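Local coordinates for beta-lactamase-related domain-containing protein (Bacteroides dorei DSM 17855, PDB 5TGF) that probably acts as a serine hydrolase of the beta-lactamase family, its substrate being unknown, and is able to bind calcium, at residues A[77-87]-A[154-162]; A[87-95]-A[129-137]. All blocks are in the same frame, centred on the assembly; numbering follows the deposited sequence.

Contact 1: A[77-87]-A[154-162]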
ATOM      1  N   LEU A  77      10.422   9.614  16.681  1.00 19.58           N
ATOM      2  CA  LEU A  77       9.130   9.602  15.954  1.00 18.80           C
ATOM      3  C   LEU A  77       8.301   8.414  16.394  1.00 19.35           C
ATOM      4  O   LEU A  77       8.825   7.301  16.541  1.00 19.66           O
ATOM      5  CB  LEU A  77       9.371   9.534  14.440  1.00 19.48           C
ATOM      6  CG  LEU A  77       8.095   9.654  13.601  1.00 18.49           C
ATOM      7  CD1 LEU A  77       7.460  11.046  13.740  1.00 19.20           C
ATOM      8  CD2 LEU A  77       8.442   9.368  12.151  1.00 18.62           C
ATOM      9  N   SER A  78       7.025   8.658  16.675  1.00 19.04           N
ATOM     10  CA  SER A  78       6.137   7.621  17.177  1.00 22.93           C
ATOM     11  C   SER A  78       4.767   7.703  16.493  1.00 21.93           C
ATOM     12  O   SER A  78       4.340   8.764  16.081  1.00 17.36           O
ATOM     13  CB  SER A  78       5.987   7.746  18.693  1.00 28.66           C
ATOM     14  OG  SER A  78       4.710   7.293  19.140  1.00 35.77           O
ATOM     15  N   TRP A  79       4.070   6.574  16.437  1.00 21.37           N
ATOM     16  CA  TRP A  79       2.773   6.498  15.772  1.00 20.55           C
ATOM     17  C   TRP A  79       1.745   7.433  16.384  1.00 22.70           C
ATOM     18  O   TRP A  79       0.805   7.866  15.707  1.00 19.94           O
ATOM     19  CB  TRP A  79       2.241   5.072  15.846  1.00 18.53           C
ATOM     20  CG  TRP A  79       3.153   4.069  15.180  1.00 19.07           C
ATOM     21  CD1 TRP A  79       3.810   3.053  15.787  1.00 18.76           C
ATOM     22  CD2 TRP A  79       3.582   4.061  13.794  1.00 17.11           C
ATOM     23  NE1 TRP A  79       4.558   2.355  14.851  1.00 20.72           N
ATOM     24  CE2 TRP A  79       4.455   2.977  13.633  1.00 17.01           C
ATOM     25  CE3 TRP A  79       3.332   4.888  12.702  1.00 17.08           C
ATOM     26  CZ2 TRP A  79       5.025   2.643  12.400  1.00 19.11           C
ATOM     27  CZ3 TRP A  79       3.899   4.567  11.459  1.00 15.91           C
ATOM     28  CH2 TRP A  79       4.737   3.439  11.319  1.00 16.93           C
ATOM     29  N   ASP A  80       1.900   7.740  17.673  1.00 26.21           N
ATOM     30  CA  ASP A  80       0.970   8.624  18.357  1.00 24.66           C
ATOM     31  C   ASP A  80       1.420  10.088  18.419  1.00 21.63           C
ATOM     32  O   ASP A  80       0.724  10.911  19.004  1.00 22.42           O
ATOM     33  CB  ASP A  80       0.702   8.063  19.744  1.00 29.04           C
ATOM     34  CG  ASP A  80       0.094   6.653  19.690  1.00 34.88           C
ATOM     35  OD1 ASP A  80      -0.859   6.431  18.913  1.00 32.13           O
ATOM     36  OD2 ASP A  80       0.594   5.747  20.389  1.00 46.81           O
ATOM     37  N   ASP A  81       2.484  10.441  17.700  1.00 20.42           N
ATOM     38  CA  ASP A  81       2.917  11.827  17.632  1.00 19.73           C
ATOM     39  C   ASP A  81       1.971  12.705  16.785  1.00 20.33           C
ATOM     40  O   ASP A  81       1.518  12.299  15.703  1.00 19.35           O
ATOM     41  CB  ASP A  81       4.314  11.935  17.053  1.00 19.77           C
ATOM     42  CG  ASP A  81       5.412  11.486  18.020  1.00 21.57           C
ATOM     43  OD1 ASP A  81       5.116  11.128  19.160  1.00 24.05           O
ATOM     44  OD2 ASP A  81       6.583  11.462  17.597  1.00 24.16           O
ATOM     45  N   PRO A  82       1.702  13.923  17.246  1.00 19.56           N
ATOM     46  CA  PRO A  82       0.972  14.877  16.402  1.00 19.78           C
ATOM     47  C   PRO A  82       1.858  15.537  15.382  1.00 18.58           C
ATOM     48  O   PRO A  82       3.069  15.708  15.606  1.00 16.31           O
ATOM     49  CB  PRO A  82       0.447  15.929  17.390  1.00 22.42           C
ATOM     50  CG  PRO A  82       1.171  15.712  18.668  1.00 23.26           C
ATOM     51  CD  PRO A  82       2.080  14.507  18.550  1.00 23.18           C
ATOM     52  N   VAL A  83       1.238  15.979  14.290  1.00 17.37           N
ATOM     53  CA  VAL A  83       1.958  16.629  13.204  1.00 17.65           C
ATOM     54  C   VAL A  83       2.847  17.784  13.726  1.00 18.99           C
ATOM     55  O   VAL A  83       3.999  17.888  13.350  1.00 19.10           O
ATOM     56  CB  VAL A  83       0.971  17.146  12.114  1.00 18.57           C
ATOM     57  CG1 VAL A  83       1.660  18.019  11.087  1.00 18.48           C
ATOM     58  CG2 VAL A  83       0.286  15.979  11.403  1.00 18.46           C
ATOM     59  N   GLU A  84       2.275  18.635  14.581  1.00 20.96           N
ATOM     60  CA  GLU A  84       2.917  19.862  15.019  1.00 25.94           C
ATOM     61  C   GLU A  84       4.123  19.638  15.920  1.00 24.88           C
ATOM     62  O   GLU A  84       4.951  20.528  16.067  1.00 24.07           O
ATOM     63  CB  GLU A  84       1.885  20.765  15.722  1.00 30.04           C
ATOM     64  CG  GLU A  84       1.320  20.152  17.007  1.00 32.68           C
ATOM     65  CD  GLU A  84      -0.111  20.586  17.284  1.00 38.47           C
ATOM     66  OE1 GLU A  84      -0.802  19.917  18.092  1.00 40.57           O
ATOM     67  OE2 GLU A  84      -0.569  21.582  16.672  1.00 37.37           O
ATOM     68  N   LYS A  85       4.248  18.454  16.508  1.00 24.53           N
ATOM     69  CA  LYS A  85       5.486  18.122  17.227  1.00 24.93           C
ATOM     70  C   LYS A  85       6.700  18.170  16.301  1.00 26.23           C
ATOM     71  O   LYS A  85       7.796  18.560  16.716  1.00 28.57           O
ATOM     72  CB  LYS A  85       5.377  16.758  17.883  1.00 24.27           C
ATOM     73  CG  LYS A  85       6.689  16.222  18.439  1.00 27.95           C
ATOM     74  CD  LYS A  85       6.517  14.884  19.135  1.00 28.28           C
ATOM     75  CE  LYS A  85       7.876  14.315  19.517  1.00 31.11           C
ATOM     76  NZ  LYS A  85       7.819  12.894  19.939  1.00 37.43           N
ATOM     77  N   TRP A  86       6.505  17.762  15.052  1.00 24.25           N
ATOM     78  CA  TRP A  86       7.589  17.640  14.114  1.00 22.14           C
ATOM     79  C   TRP A  86       7.595  18.745  13.079  1.00 21.05           C
ATOM     80  O   TRP A  86       8.658  19.106  12.630  1.00 23.56           O
ATOM     81  CB  TRP A  86       7.581  16.253  13.442  1.00 23.64           C
ATOM     82  CG  TRP A  86       7.941  15.137  14.400  1.00 21.67           C
ATOM     83  CD1 TRP A  86       7.084  14.410  15.166  1.00 22.56           C
ATOM     84  CD2 TRP A  86       9.266  14.744  14.798  1.00 22.75           C
ATOM     85  NE1 TRP A  86       7.793  13.549  15.968  1.00 21.60           N
ATOM     86  CE2 TRP A  86       9.129  13.740  15.768  1.00 21.69           C
ATOM     87  CE3 TRP A  86      10.545  15.171  14.447  1.00 25.87           C
ATOM     88  CZ2 TRP A  86      10.221  13.121  16.365  1.00 22.72           C
ATOM     89  CZ3 TRP A  86      11.644  14.545  15.030  1.00 26.87           C
ATOM     90  CH2 TRP A  86      11.469  13.528  15.967  1.00 23.70           C
ATOM     91  N   LEU A  87       6.420  19.247  12.685  1.00 21.03           N
ATOM     92  CA  LEU A  87       6.296  20.276  11.649  1.00 21.08           C
ATOM     93  C   LEU A  87       5.660  21.545  12.251  1.00 24.01           C
ATOM     94  O   LEU A  87       4.438  21.727  12.184  1.00 22.66           O
ATOM     95  CB  LEU A  87       5.447  19.804  10.460  1.00 20.68           C
ATOM     96  CG  LEU A  87       5.783  18.423   9.902  1.00 19.47           C
ATOM     97  CD1 LEU A  87       4.882  18.063   8.715  1.00 21.07           C
ATOM     98  CD2 LEU A  87       7.238  18.416   9.474  1.00 21.30           C
ATOM     99  N   ILE A 154       2.051  14.327   4.351  1.00 14.77           N
ATOM    100  CA  ILE A 154       2.402  14.887   5.658  1.00 14.47           C
ATOM    101  C   ILE A 154       3.158  13.849   6.486  1.00 15.19           C
ATOM    102  O   ILE A 154       4.205  14.168   7.061  1.00 14.90           O
ATOM    103  CB  ILE A 154       1.162  15.353   6.417  1.00 14.63           C
ATOM    104  CG1 ILE A 154       0.402  16.426   5.615  1.00 14.37           C
ATOM    105  CG2 ILE A 154       1.526  15.881   7.795  1.00 14.19           C
ATOM    106  CD1 ILE A 154      -0.807  16.934   6.368  1.00 16.06           C
ATOM    107  N   ALA A 155       2.653  12.616   6.521  1.00 13.53           N
ATOM    108  CA  ALA A 155       3.324  11.513   7.217  1.00 15.51           C
ATOM    109  C   ALA A 155       4.752  11.340   6.735  1.00 15.29           C
ATOM    110  O   ALA A 155       5.685  11.223   7.550  1.00 14.83           O
ATOM    111  CB  ALA A 155       2.549  10.195   7.062  1.00 14.90           C
ATOM    112  N   GLY A 156       4.934  11.321   5.419  1.00 14.53           N
ATOM    113  CA  GLY A 156       6.251  11.228   4.851  1.00 14.32           C
ATOM    114  C   GLY A 156       7.181  12.373   5.267  1.00 16.66           C
ATOM    115  O   GLY A 156       8.365  12.151   5.509  1.00 14.71           O
ATOM    116  N   ARG A 157       6.656  13.602   5.299  1.00 14.77           N
ATOM    117  CA  ARG A 157       7.447  14.765   5.690  1.00 15.08           C
ATOM    118  C   ARG A 157       7.867  14.677   7.167  1.00 16.35           C
ATOM    119  O   ARG A 157       8.972  15.110   7.519  1.00 18.02           O
ATOM    120  CB  ARG A 157       6.673  16.044   5.447  1.00 16.16           C
ATOM    121  CG  ARG A 157       7.421  17.339   5.770  1.00 17.31           C
ATOM    122  CD  ARG A 157       8.642  17.536   4.937  1.00 18.85           C
ATOM    123  NE  ARG A 157       9.410  18.698   5.430  1.00 20.67           N
ATOM    124  CZ  ARG A 157      10.732  18.774   5.484  1.00 21.39           C
ATOM    125  NH1 ARG A 157      11.503  17.799   5.026  1.00 21.86           N
ATOM    126  NH2 ARG A 157      11.298  19.863   5.991  1.00 23.17           N
HETATM  127  N   MSE A 158       7.034  14.088   8.018  1.00 15.52           N
HETATM  128  CA  MSE A 158       7.393  13.967   9.423  1.00 18.24           C
HETATM  129  C   MSE A 158       8.595  13.025   9.550  1.00 18.95           C
HETATM  130  O   MSE A 158       9.523  13.310  10.328  1.00 16.80           O
HETATM  131  CB  MSE A 158       6.256  13.488  10.306  1.00 18.14           C
HETATM  132  CG  MSE A 158       5.077  14.457  10.416  1.00 20.47           C
HETATM  133 SE   MSE A 158       3.487  13.576  11.143  0.74 20.42          SE
HETATM  134  CE  MSE A 158       3.935  13.371  13.053  1.00 18.99           C
ATOM    135  N   ALA A 159       8.636  11.968   8.722  1.00 17.23           N
ATOM    136  CA  ALA A 159       9.768  11.044   8.736  1.00 19.00           C
ATOM    137  C   ALA A 159      11.042  11.718   8.212  1.00 18.57           C
ATOM    138  O   ALA A 159      12.139  11.504   8.773  1.00 18.50           O
ATOM    139  CB  ALA A 159       9.447   9.770   7.966  1.00 17.89           C
ATOM    140  N   GLU A 160      10.894  12.568   7.197  1.00 16.74           N
ATOM    141  CA  GLU A 160      12.007  13.316   6.633  1.00 17.13           C
ATOM    142  C   GLU A 160      12.675  14.198   7.709  1.00 19.51           C
ATOM    143  O   GLU A 160      13.901  14.259   7.792  1.00 19.58           O
ATOM    144  CB  GLU A 160      11.585  14.215   5.473  1.00 17.83           C
ATOM    145  CG  GLU A 160      11.253  13.502   4.188  1.00 18.01           C
ATOM    146  CD  GLU A 160      11.023  14.445   3.006  1.00 19.79           C
ATOM    147  OE1 GLU A 160      10.826  15.670   3.198  1.00 19.52           O
ATOM    148  OE2 GLU A 160      11.053  13.966   1.846  1.00 18.07           O
ATOM    149  N   VAL A 161      11.859  14.910   8.467  1.00 18.92           N
ATOM    150  CA  VAL A 161      12.354  15.768   9.531  1.00 22.10           C
ATOM    151  C   VAL A 161      13.034  14.962  10.642  1.00 24.74           C
ATOM    152  O   VAL A 161      14.089  15.337  11.123  1.00 22.78           O
ATOM    153  CB  VAL A 161      11.229  16.687  10.047  1.00 21.82           C
ATOM    154  CG1 VAL A 161      11.641  17.449  11.311  1.00 25.46           C
ATOM    155  CG2 VAL A 161      10.858  17.652   8.947  1.00 21.44           C
ATOM    156  N   ALA A 162      12.490  13.805  10.973  1.00 23.97           N
ATOM    157  CA  ALA A 162      13.058  12.995  12.047  1.00 22.60           C
ATOM    158  C   ALA A 162      14.429  12.437  11.680  1.00 23.97           C
ATOM    159  O   ALA A 162      15.304  12.291  12.563  1.00 24.02           O
ATOM    160  CB  ALA A 162      12.092  11.884  12.418  1.00 22.70           C
TER
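Leu77 packs on the C-terminal turn of helix 150-163: its CB meets Ala162 CB at 4.1 Å, and its CD2 rests on Ala159, where the small alanines let a branched leucine come close to the helix backbone. Leu77, with Val72 and Thr75, forms a calcium-binding site, although no calcium is bound to this chain here. After the turn from Ser78 to Asp81, in which Ser78 OG accepts Asp80 N as an ST turn, the chain is steadied by Asp81. OD2 of this buried carboxylate takes three donors: Ser78 N, Lys85 NZ in a salt bridge, and Trp86 NE1, whose bond is nearly straight (2.9 Å, 172°) and lies in the indole plane. Such a crowd of donors probably stabilises the negative charge. Met158, present as selenomethionine, has a long unbranched chain bent at its last torsion (chi3 74°), which brings CE up to Asp81 O and to Pro82 O (3.6 Å). This packing belongs to the all-helical part of the serine beta-lactamase fold, as distinct from the part built round the antiparallel sheet. Val83 follows, its CG2 set between Ile154 CG2 (3.8 Å) and the selenium of Met158; a beta-branched residue presents both methyls to Ile154. Trp86 then offers one ring face to the helix. Ala162 CB sits over the six-membered ring in a CH-pi contact, 4.1 Å from its centroid, and Leu77 CD1 covers the same face nearer the rim, while Val161 CG1 approaches the ring edge. Leu87 finishes the run by straddling the helix surface: CD2 meets Val161 CG2 at 3.7 Å, and CD1 reaches Met158 CG at 4.0 Å, with both methyls also touching the aliphatic CG of Arg157, whose guanidinium turns off to a salt bridge with Glu160.

Contact 2: A[87-95]-A[129-137]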
ATOM      1  N   LEU A  87       6.420  19.247  12.685  1.00 21.03           N
ATOM      2  CA  LEU A  87       6.296  20.276  11.649  1.00 21.08           C
ATOM      3  C   LEU A  87       5.660  21.545  12.251  1.00 24.01           C
ATOM      4  O   LEU A  87       4.438  21.727  12.184  1.00 22.66           O
ATOM      5  CB  LEU A  87       5.447  19.804  10.460  1.00 20.68           C
ATOM      6  CG  LEU A  87       5.783  18.423   9.902  1.00 19.47           C
ATOM      7  CD1 LEU A  87       4.882  18.063   8.715  1.00 21.07           C
ATOM      8  CD2 LEU A  87       7.238  18.416   9.474  1.00 21.30           C
ATOM      9  N   PRO A  88       6.492  22.415  12.850  1.00 27.04           N
ATOM     10  CA  PRO A  88       5.920  23.504  13.643  1.00 27.82           C
ATOM     11  C   PRO A  88       5.115  24.532  12.840  1.00 24.67           C
ATOM     12  O   PRO A  88       4.303  25.255  13.431  1.00 24.35           O
ATOM     13  CB  PRO A  88       7.141  24.137  14.336  1.00 29.63           C
ATOM     14  CG  PRO A  88       8.320  23.694  13.539  1.00 33.40           C
ATOM     15  CD  PRO A  88       7.957  22.343  12.982  1.00 30.73           C
ATOM     16  N   GLN A  89       5.245  24.555  11.518  1.00 22.59           N
ATOM     17  CA  GLN A  89       4.379  25.390  10.727  1.00 25.52           C
ATOM     18  C   GLN A  89       2.904  25.000  10.847  1.00 23.86           C
ATOM     19  O   GLN A  89       2.041  25.789  10.463  1.00 21.69           O
ATOM     20  CB  GLN A  89       4.844  25.460   9.243  1.00 34.56           C
ATOM     21  CG  GLN A  89       4.520  24.247   8.375  1.00 42.53           C
ATOM     22  CD  GLN A  89       4.906  24.398   6.893  1.00 54.80           C
ATOM     23  OE1 GLN A  89       5.214  23.406   6.211  1.00 54.52           O
ATOM     24  NE2 GLN A  89       4.867  25.631   6.385  1.00 55.82           N
ATOM     25  N   PHE A  90       2.600  23.821  11.393  1.00 20.49           N
ATOM     26  CA  PHE A  90       1.194  23.412  11.598  1.00 22.91           C
ATOM     27  C   PHE A  90       0.574  23.901  12.922  1.00 22.07           C
ATOM     28  O   PHE A  90      -0.605  23.679  13.138  1.00 21.92           O
ATOM     29  CB  PHE A  90       1.059  21.875  11.526  1.00 21.94           C
ATOM     30  CG  PHE A  90       1.007  21.328  10.124  1.00 21.48           C
ATOM     31  CD1 PHE A  90       2.129  21.315   9.323  1.00 22.55           C
ATOM     32  CD2 PHE A  90      -0.178  20.823   9.612  1.00 21.68           C
ATOM     33  CE1 PHE A  90       2.070  20.834   8.026  1.00 23.69           C
ATOM     34  CE2 PHE A  90      -0.244  20.326   8.322  1.00 22.42           C
ATOM     35  CZ  PHE A  90       0.873  20.338   7.527  1.00 23.54           C
ATOM     36  N   ARG A  91       1.359  24.518  13.813  1.00 22.25           N
ATOM     37  CA  ARG A  91       0.801  25.039  15.075  1.00 24.78           C
ATOM     38  C   ARG A  91      -0.143  26.190  14.752  1.00 26.20           C
ATOM     39  O   ARG A  91       0.134  26.990  13.867  1.00 23.45           O
ATOM     40  CB  ARG A  91       1.895  25.560  16.009  1.00 31.09           C
ATOM     41  CG  ARG A  91       2.706  24.498  16.736  1.00 42.03           C
ATOM     42  CD  ARG A  91       1.941  23.871  17.910  1.00 46.34           C
ATOM     43  NE  ARG A  91       2.778  22.964  18.701  1.00 49.02           N
ATOM     44  CZ  ARG A  91       2.326  22.138  19.646  1.00 44.50           C
ATOM     45  NH1 ARG A  91       1.015  22.068  19.933  1.00 42.19           N
ATOM     46  NH2 ARG A  91       3.190  21.359  20.295  1.00 43.34           N
ATOM     47  N   GLY A  92      -1.295  26.229  15.409  1.00 23.01           N
ATOM     48  CA  GLY A  92      -2.309  27.223  15.102  1.00 22.73           C
ATOM     49  C   GLY A  92      -3.396  26.727  14.173  1.00 23.66           C
ATOM     50  O   GLY A  92      -4.410  27.398  13.983  1.00 22.10           O
ATOM     51  N   ASP A  93      -3.150  25.574  13.553  1.00 24.86           N
ATOM     52  CA  ASP A  93      -4.075  24.945  12.620  1.00 26.60           C
ATOM     53  C   ASP A  93      -4.644  23.716  13.332  1.00 25.51           C
ATOM     54  O   ASP A  93      -3.954  23.046  14.101  1.00 25.58           O
ATOM     55  CB  ASP A  93      -3.289  24.564  11.348  1.00 27.90           C
ATOM     56  CG  ASP A  93      -4.184  24.285  10.149  1.00 34.24           C
ATOM     57  OD1 ASP A  93      -4.721  23.154  10.063  1.00 32.17           O
ATOM     58  OD2 ASP A  93      -4.343  25.184   9.294  1.00 33.09           O
ATOM     59  N   ALA A  94      -5.920  23.441  13.138  1.00 27.88           N
ATOM     60  CA  ALA A  94      -6.510  22.216  13.689  1.00 29.14           C
ATOM     61  C   ALA A  94      -5.817  20.930  13.199  1.00 27.66           C
ATOM     62  O   ALA A  94      -5.847  19.912  13.885  1.00 24.69           O
ATOM     63  CB  ALA A  94      -7.993  22.169  13.360  1.00 33.96           C
ATOM     64  N   LYS A  95      -5.202  20.980  12.016  1.00 26.55           N
ATOM     65  CA  LYS A  95      -4.477  19.833  11.482  1.00 23.03           C
ATOM     66  C   LYS A  95      -3.241  19.489  12.294  1.00 23.90           C
ATOM     67  O   LYS A  95      -2.716  18.391  12.143  1.00 23.08           O
ATOM     68  CB  LYS A  95      -4.024  20.085  10.036  1.00 23.83           C
ATOM     69  CG  LYS A  95      -5.175  20.196   9.049  1.00 25.06           C
ATOM     70  CD  LYS A  95      -4.706  20.193   7.603  1.00 23.72           C
ATOM     71  CE  LYS A  95      -3.932  21.457   7.244  1.00 26.44           C
ATOM     72  NZ  LYS A  95      -4.734  22.715   7.303  1.00 28.06           N
ATOM     73  N   VAL A 129       3.797  19.750   1.373  1.00 18.32           N
ATOM     74  CA  VAL A 129       3.128  19.946   2.650  1.00 20.13           C
ATOM     75  C   VAL A 129       2.736  21.412   2.911  1.00 19.88           C
ATOM     76  O   VAL A 129       1.722  21.676   3.540  1.00 18.12           O
ATOM     77  CB  VAL A 129       3.984  19.377   3.804  1.00 25.21           C
ATOM     78  CG1 VAL A 129       3.451  19.847   5.134  1.00 28.86           C
ATOM     79  CG2 VAL A 129       3.998  17.869   3.755  1.00 22.71           C
ATOM     80  N   THR A 130       3.523  22.350   2.400  1.00 19.25           N
ATOM     81  CA  THR A 130       3.135  23.770   2.378  1.00 21.97           C
ATOM     82  C   THR A 130       1.818  24.012   1.655  1.00 20.66           C
ATOM     83  O   THR A 130       0.961  24.750   2.143  1.00 17.99           O
ATOM     84  CB  THR A 130       4.238  24.638   1.740  1.00 24.12           C
ATOM     85  OG1 THR A 130       5.449  24.448   2.475  1.00 23.21           O
ATOM     86  CG2 THR A 130       3.849  26.134   1.810  1.00 27.12           C
ATOM     87  N   GLU A 131       1.616  23.381   0.509  1.00 20.95           N
ATOM     88  CA  GLU A 131       0.330  23.513  -0.187  1.00 21.53           C
ATOM     89  C   GLU A 131      -0.813  22.823   0.572  1.00 21.61           C
ATOM     90  O   GLU A 131      -1.914  23.376   0.685  1.00 23.20           O
ATOM     91  CB  GLU A 131       0.398  22.991  -1.600  1.00 24.67           C
ATOM     92  CG  GLU A 131      -0.946  23.126  -2.318  1.00 30.01           C
ATOM     93  CD  GLU A 131      -0.838  23.202  -3.822  1.00 31.78           C
ATOM     94  OE1 GLU A 131       0.266  22.908  -4.356  1.00 40.13           O
ATOM     95  OE2 GLU A 131      -1.861  23.530  -4.473  1.00 31.78           O
ATOM     96  N   ILE A 132      -0.547  21.650   1.148  1.00 16.58           N
ATOM     97  CA  ILE A 132      -1.587  20.944   1.889  1.00 18.12           C
ATOM     98  C   ILE A 132      -2.006  21.741   3.148  1.00 17.55           C
ATOM     99  O   ILE A 132      -3.174  21.721   3.542  1.00 18.97           O
ATOM    100  CB  ILE A 132      -1.143  19.514   2.241  1.00 17.31           C
ATOM    101  CG1 ILE A 132      -0.933  18.711   0.955  1.00 16.11           C
ATOM    102  CG2 ILE A 132      -2.151  18.841   3.195  1.00 18.51           C
ATOM    103  CD1 ILE A 132      -0.010  17.525   1.161  1.00 18.16           C
ATOM    104  N   LEU A 133      -1.064  22.467   3.732  1.00 18.50           N
ATOM    105  CA  LEU A 133      -1.320  23.231   4.960  1.00 20.51           C
ATOM    106  C   LEU A 133      -2.444  24.255   4.754  1.00 20.61           C
ATOM    107  O   LEU A 133      -3.203  24.501   5.662  1.00 21.34           O
ATOM    108  CB  LEU A 133      -0.041  23.921   5.447  1.00 22.25           C
ATOM    109  CG  LEU A 133      -0.166  24.916   6.618  1.00 25.09           C
ATOM    110  CD1 LEU A 133      -0.725  24.244   7.857  1.00 26.08           C
ATOM    111  CD2 LEU A 133       1.172  25.546   6.911  1.00 29.11           C
ATOM    112  N   SER A 134      -2.571  24.798   3.546  1.00 22.41           N
ATOM    113  CA  SER A 134      -3.587  25.812   3.228  1.00 22.90           C
ATOM    114  C   SER A 134      -5.020  25.274   3.142  1.00 25.51           C
ATOM    115  O   SER A 134      -5.949  26.047   3.153  1.00 26.87           O
ATOM    116  CB  SER A 134      -3.228  26.522   1.906  1.00 26.18           C
ATOM    117  OG  SER A 134      -3.447  25.650   0.792  1.00 29.01           O
ATOM    118  N   LEU A 135      -5.206  23.957   3.078  1.00 21.88           N
ATOM    119  CA  LEU A 135      -6.512  23.364   2.787  1.00 19.99           C
ATOM    120  C   LEU A 135      -7.297  23.081   4.066  1.00 21.69           C
ATOM    121  O   LEU A 135      -6.787  22.509   5.020  1.00 19.87           O
ATOM    122  CB  LEU A 135      -6.361  22.047   1.996  1.00 20.70           C
ATOM    123  CG  LEU A 135      -5.673  22.138   0.622  1.00 22.72           C
ATOM    124  CD1 LEU A 135      -5.423  20.739   0.061  1.00 22.76           C
ATOM    125  CD2 LEU A 135      -6.447  23.019  -0.360  1.00 24.92           C
ATOM    126  N   ASP A 136      -8.573  23.423   4.040  1.00 24.73           N
ATOM    127  CA  ASP A 136      -9.498  23.031   5.091  1.00 28.00           C
ATOM    128  C   ASP A 136      -9.599  21.507   5.188  1.00 27.11           C
ATOM    129  O   ASP A 136      -9.484  20.760   4.172  1.00 24.09           O
ATOM    130  CB  ASP A 136     -10.917  23.539   4.782  1.00 32.51           C
ATOM    131  CG  ASP A 136     -11.030  25.053   4.799  1.00 40.57           C
ATOM    132  OD1 ASP A 136     -10.273  25.731   5.536  1.00 40.62           O
ATOM    133  OD2 ASP A 136     -11.941  25.555   4.099  1.00 48.09           O
ATOM    134  N   THR A 137      -9.846  21.058   6.407  1.00 25.69           N
ATOM    135  CA  THR A 137     -10.127  19.662   6.651  1.00 27.25           C
ATOM    136  C   THR A 137     -11.562  19.335   6.273  1.00 26.03           C
ATOM    137  O   THR A 137     -12.364  20.216   6.050  1.00 25.97           O
ATOM    138  CB  THR A 137      -9.880  19.283   8.114  1.00 27.98           C
ATOM    139  OG1 THR A 137     -10.651  20.125   8.981  1.00 27.66           O
ATOM    140  CG2 THR A 137      -8.406  19.402   8.438  1.00 30.28           C
TER
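The Phe90 ring has Leu133 CD1 centred over one face, 3.9 Å from the centroid, in a CH-pi contact. At its edge, in the plane, Val129 CG1 presses on CE1 at 3.4 Å, and Lys95 CB lies along the rim; a flat ring gives a broad face to one methyl and a thin rim to edge neighbours. The other methyl of Leu133, CD2, touches Gln89 at its backbone O and NE2 (3.7 Å). Lys95 makes the polar contacts. Bends at chi3 (-68°) and chi4 (-64°) curl NZ back to three oxygens: Leu133 O at 2.9 Å, met from above the carbonyl plane, Leu135 O at 3.1 Å, and Asp93 OD1 at 2.8 Å in a salt bridge. A lysine fits because one ammonium can serve two main-chain carbonyls and a carboxylate, while its CG packs tightly on Thr137 CG2. Asp93 OD1 also accepts Lys95 N through its anti lone pair, so one oxygen holds main-chain N and ammonium, probably favouring the charged form. The bond to Lys95 N makes an Asx turn, and with the three bonds of NZ it ties a loop of the helical beta-lactamase domain to helix 125-133 and the chain leaving it.

Contacts 1 and 2 lie side by side, their centres 13 Å apart, and share Leu87, which reaches helix 150-163 in one and helix 125-133 in the other. Val83 CG1 packs on Phe90 CG at 3.5 Å, joining the two hydrophobic patches. The two helices, consecutive in the chain, also meet directly, since Arg157 CB lies 3.7 Å from Val129 CG2. Contact 1 includes Leu77 of the calcium site, where no calcium is bound to this chain; the side chain of Leu77 is about 8 Å from that of Leu87. Both contacts stand on the outer part of the helical domain, their centres about 19 and 24 Å from that of the chain.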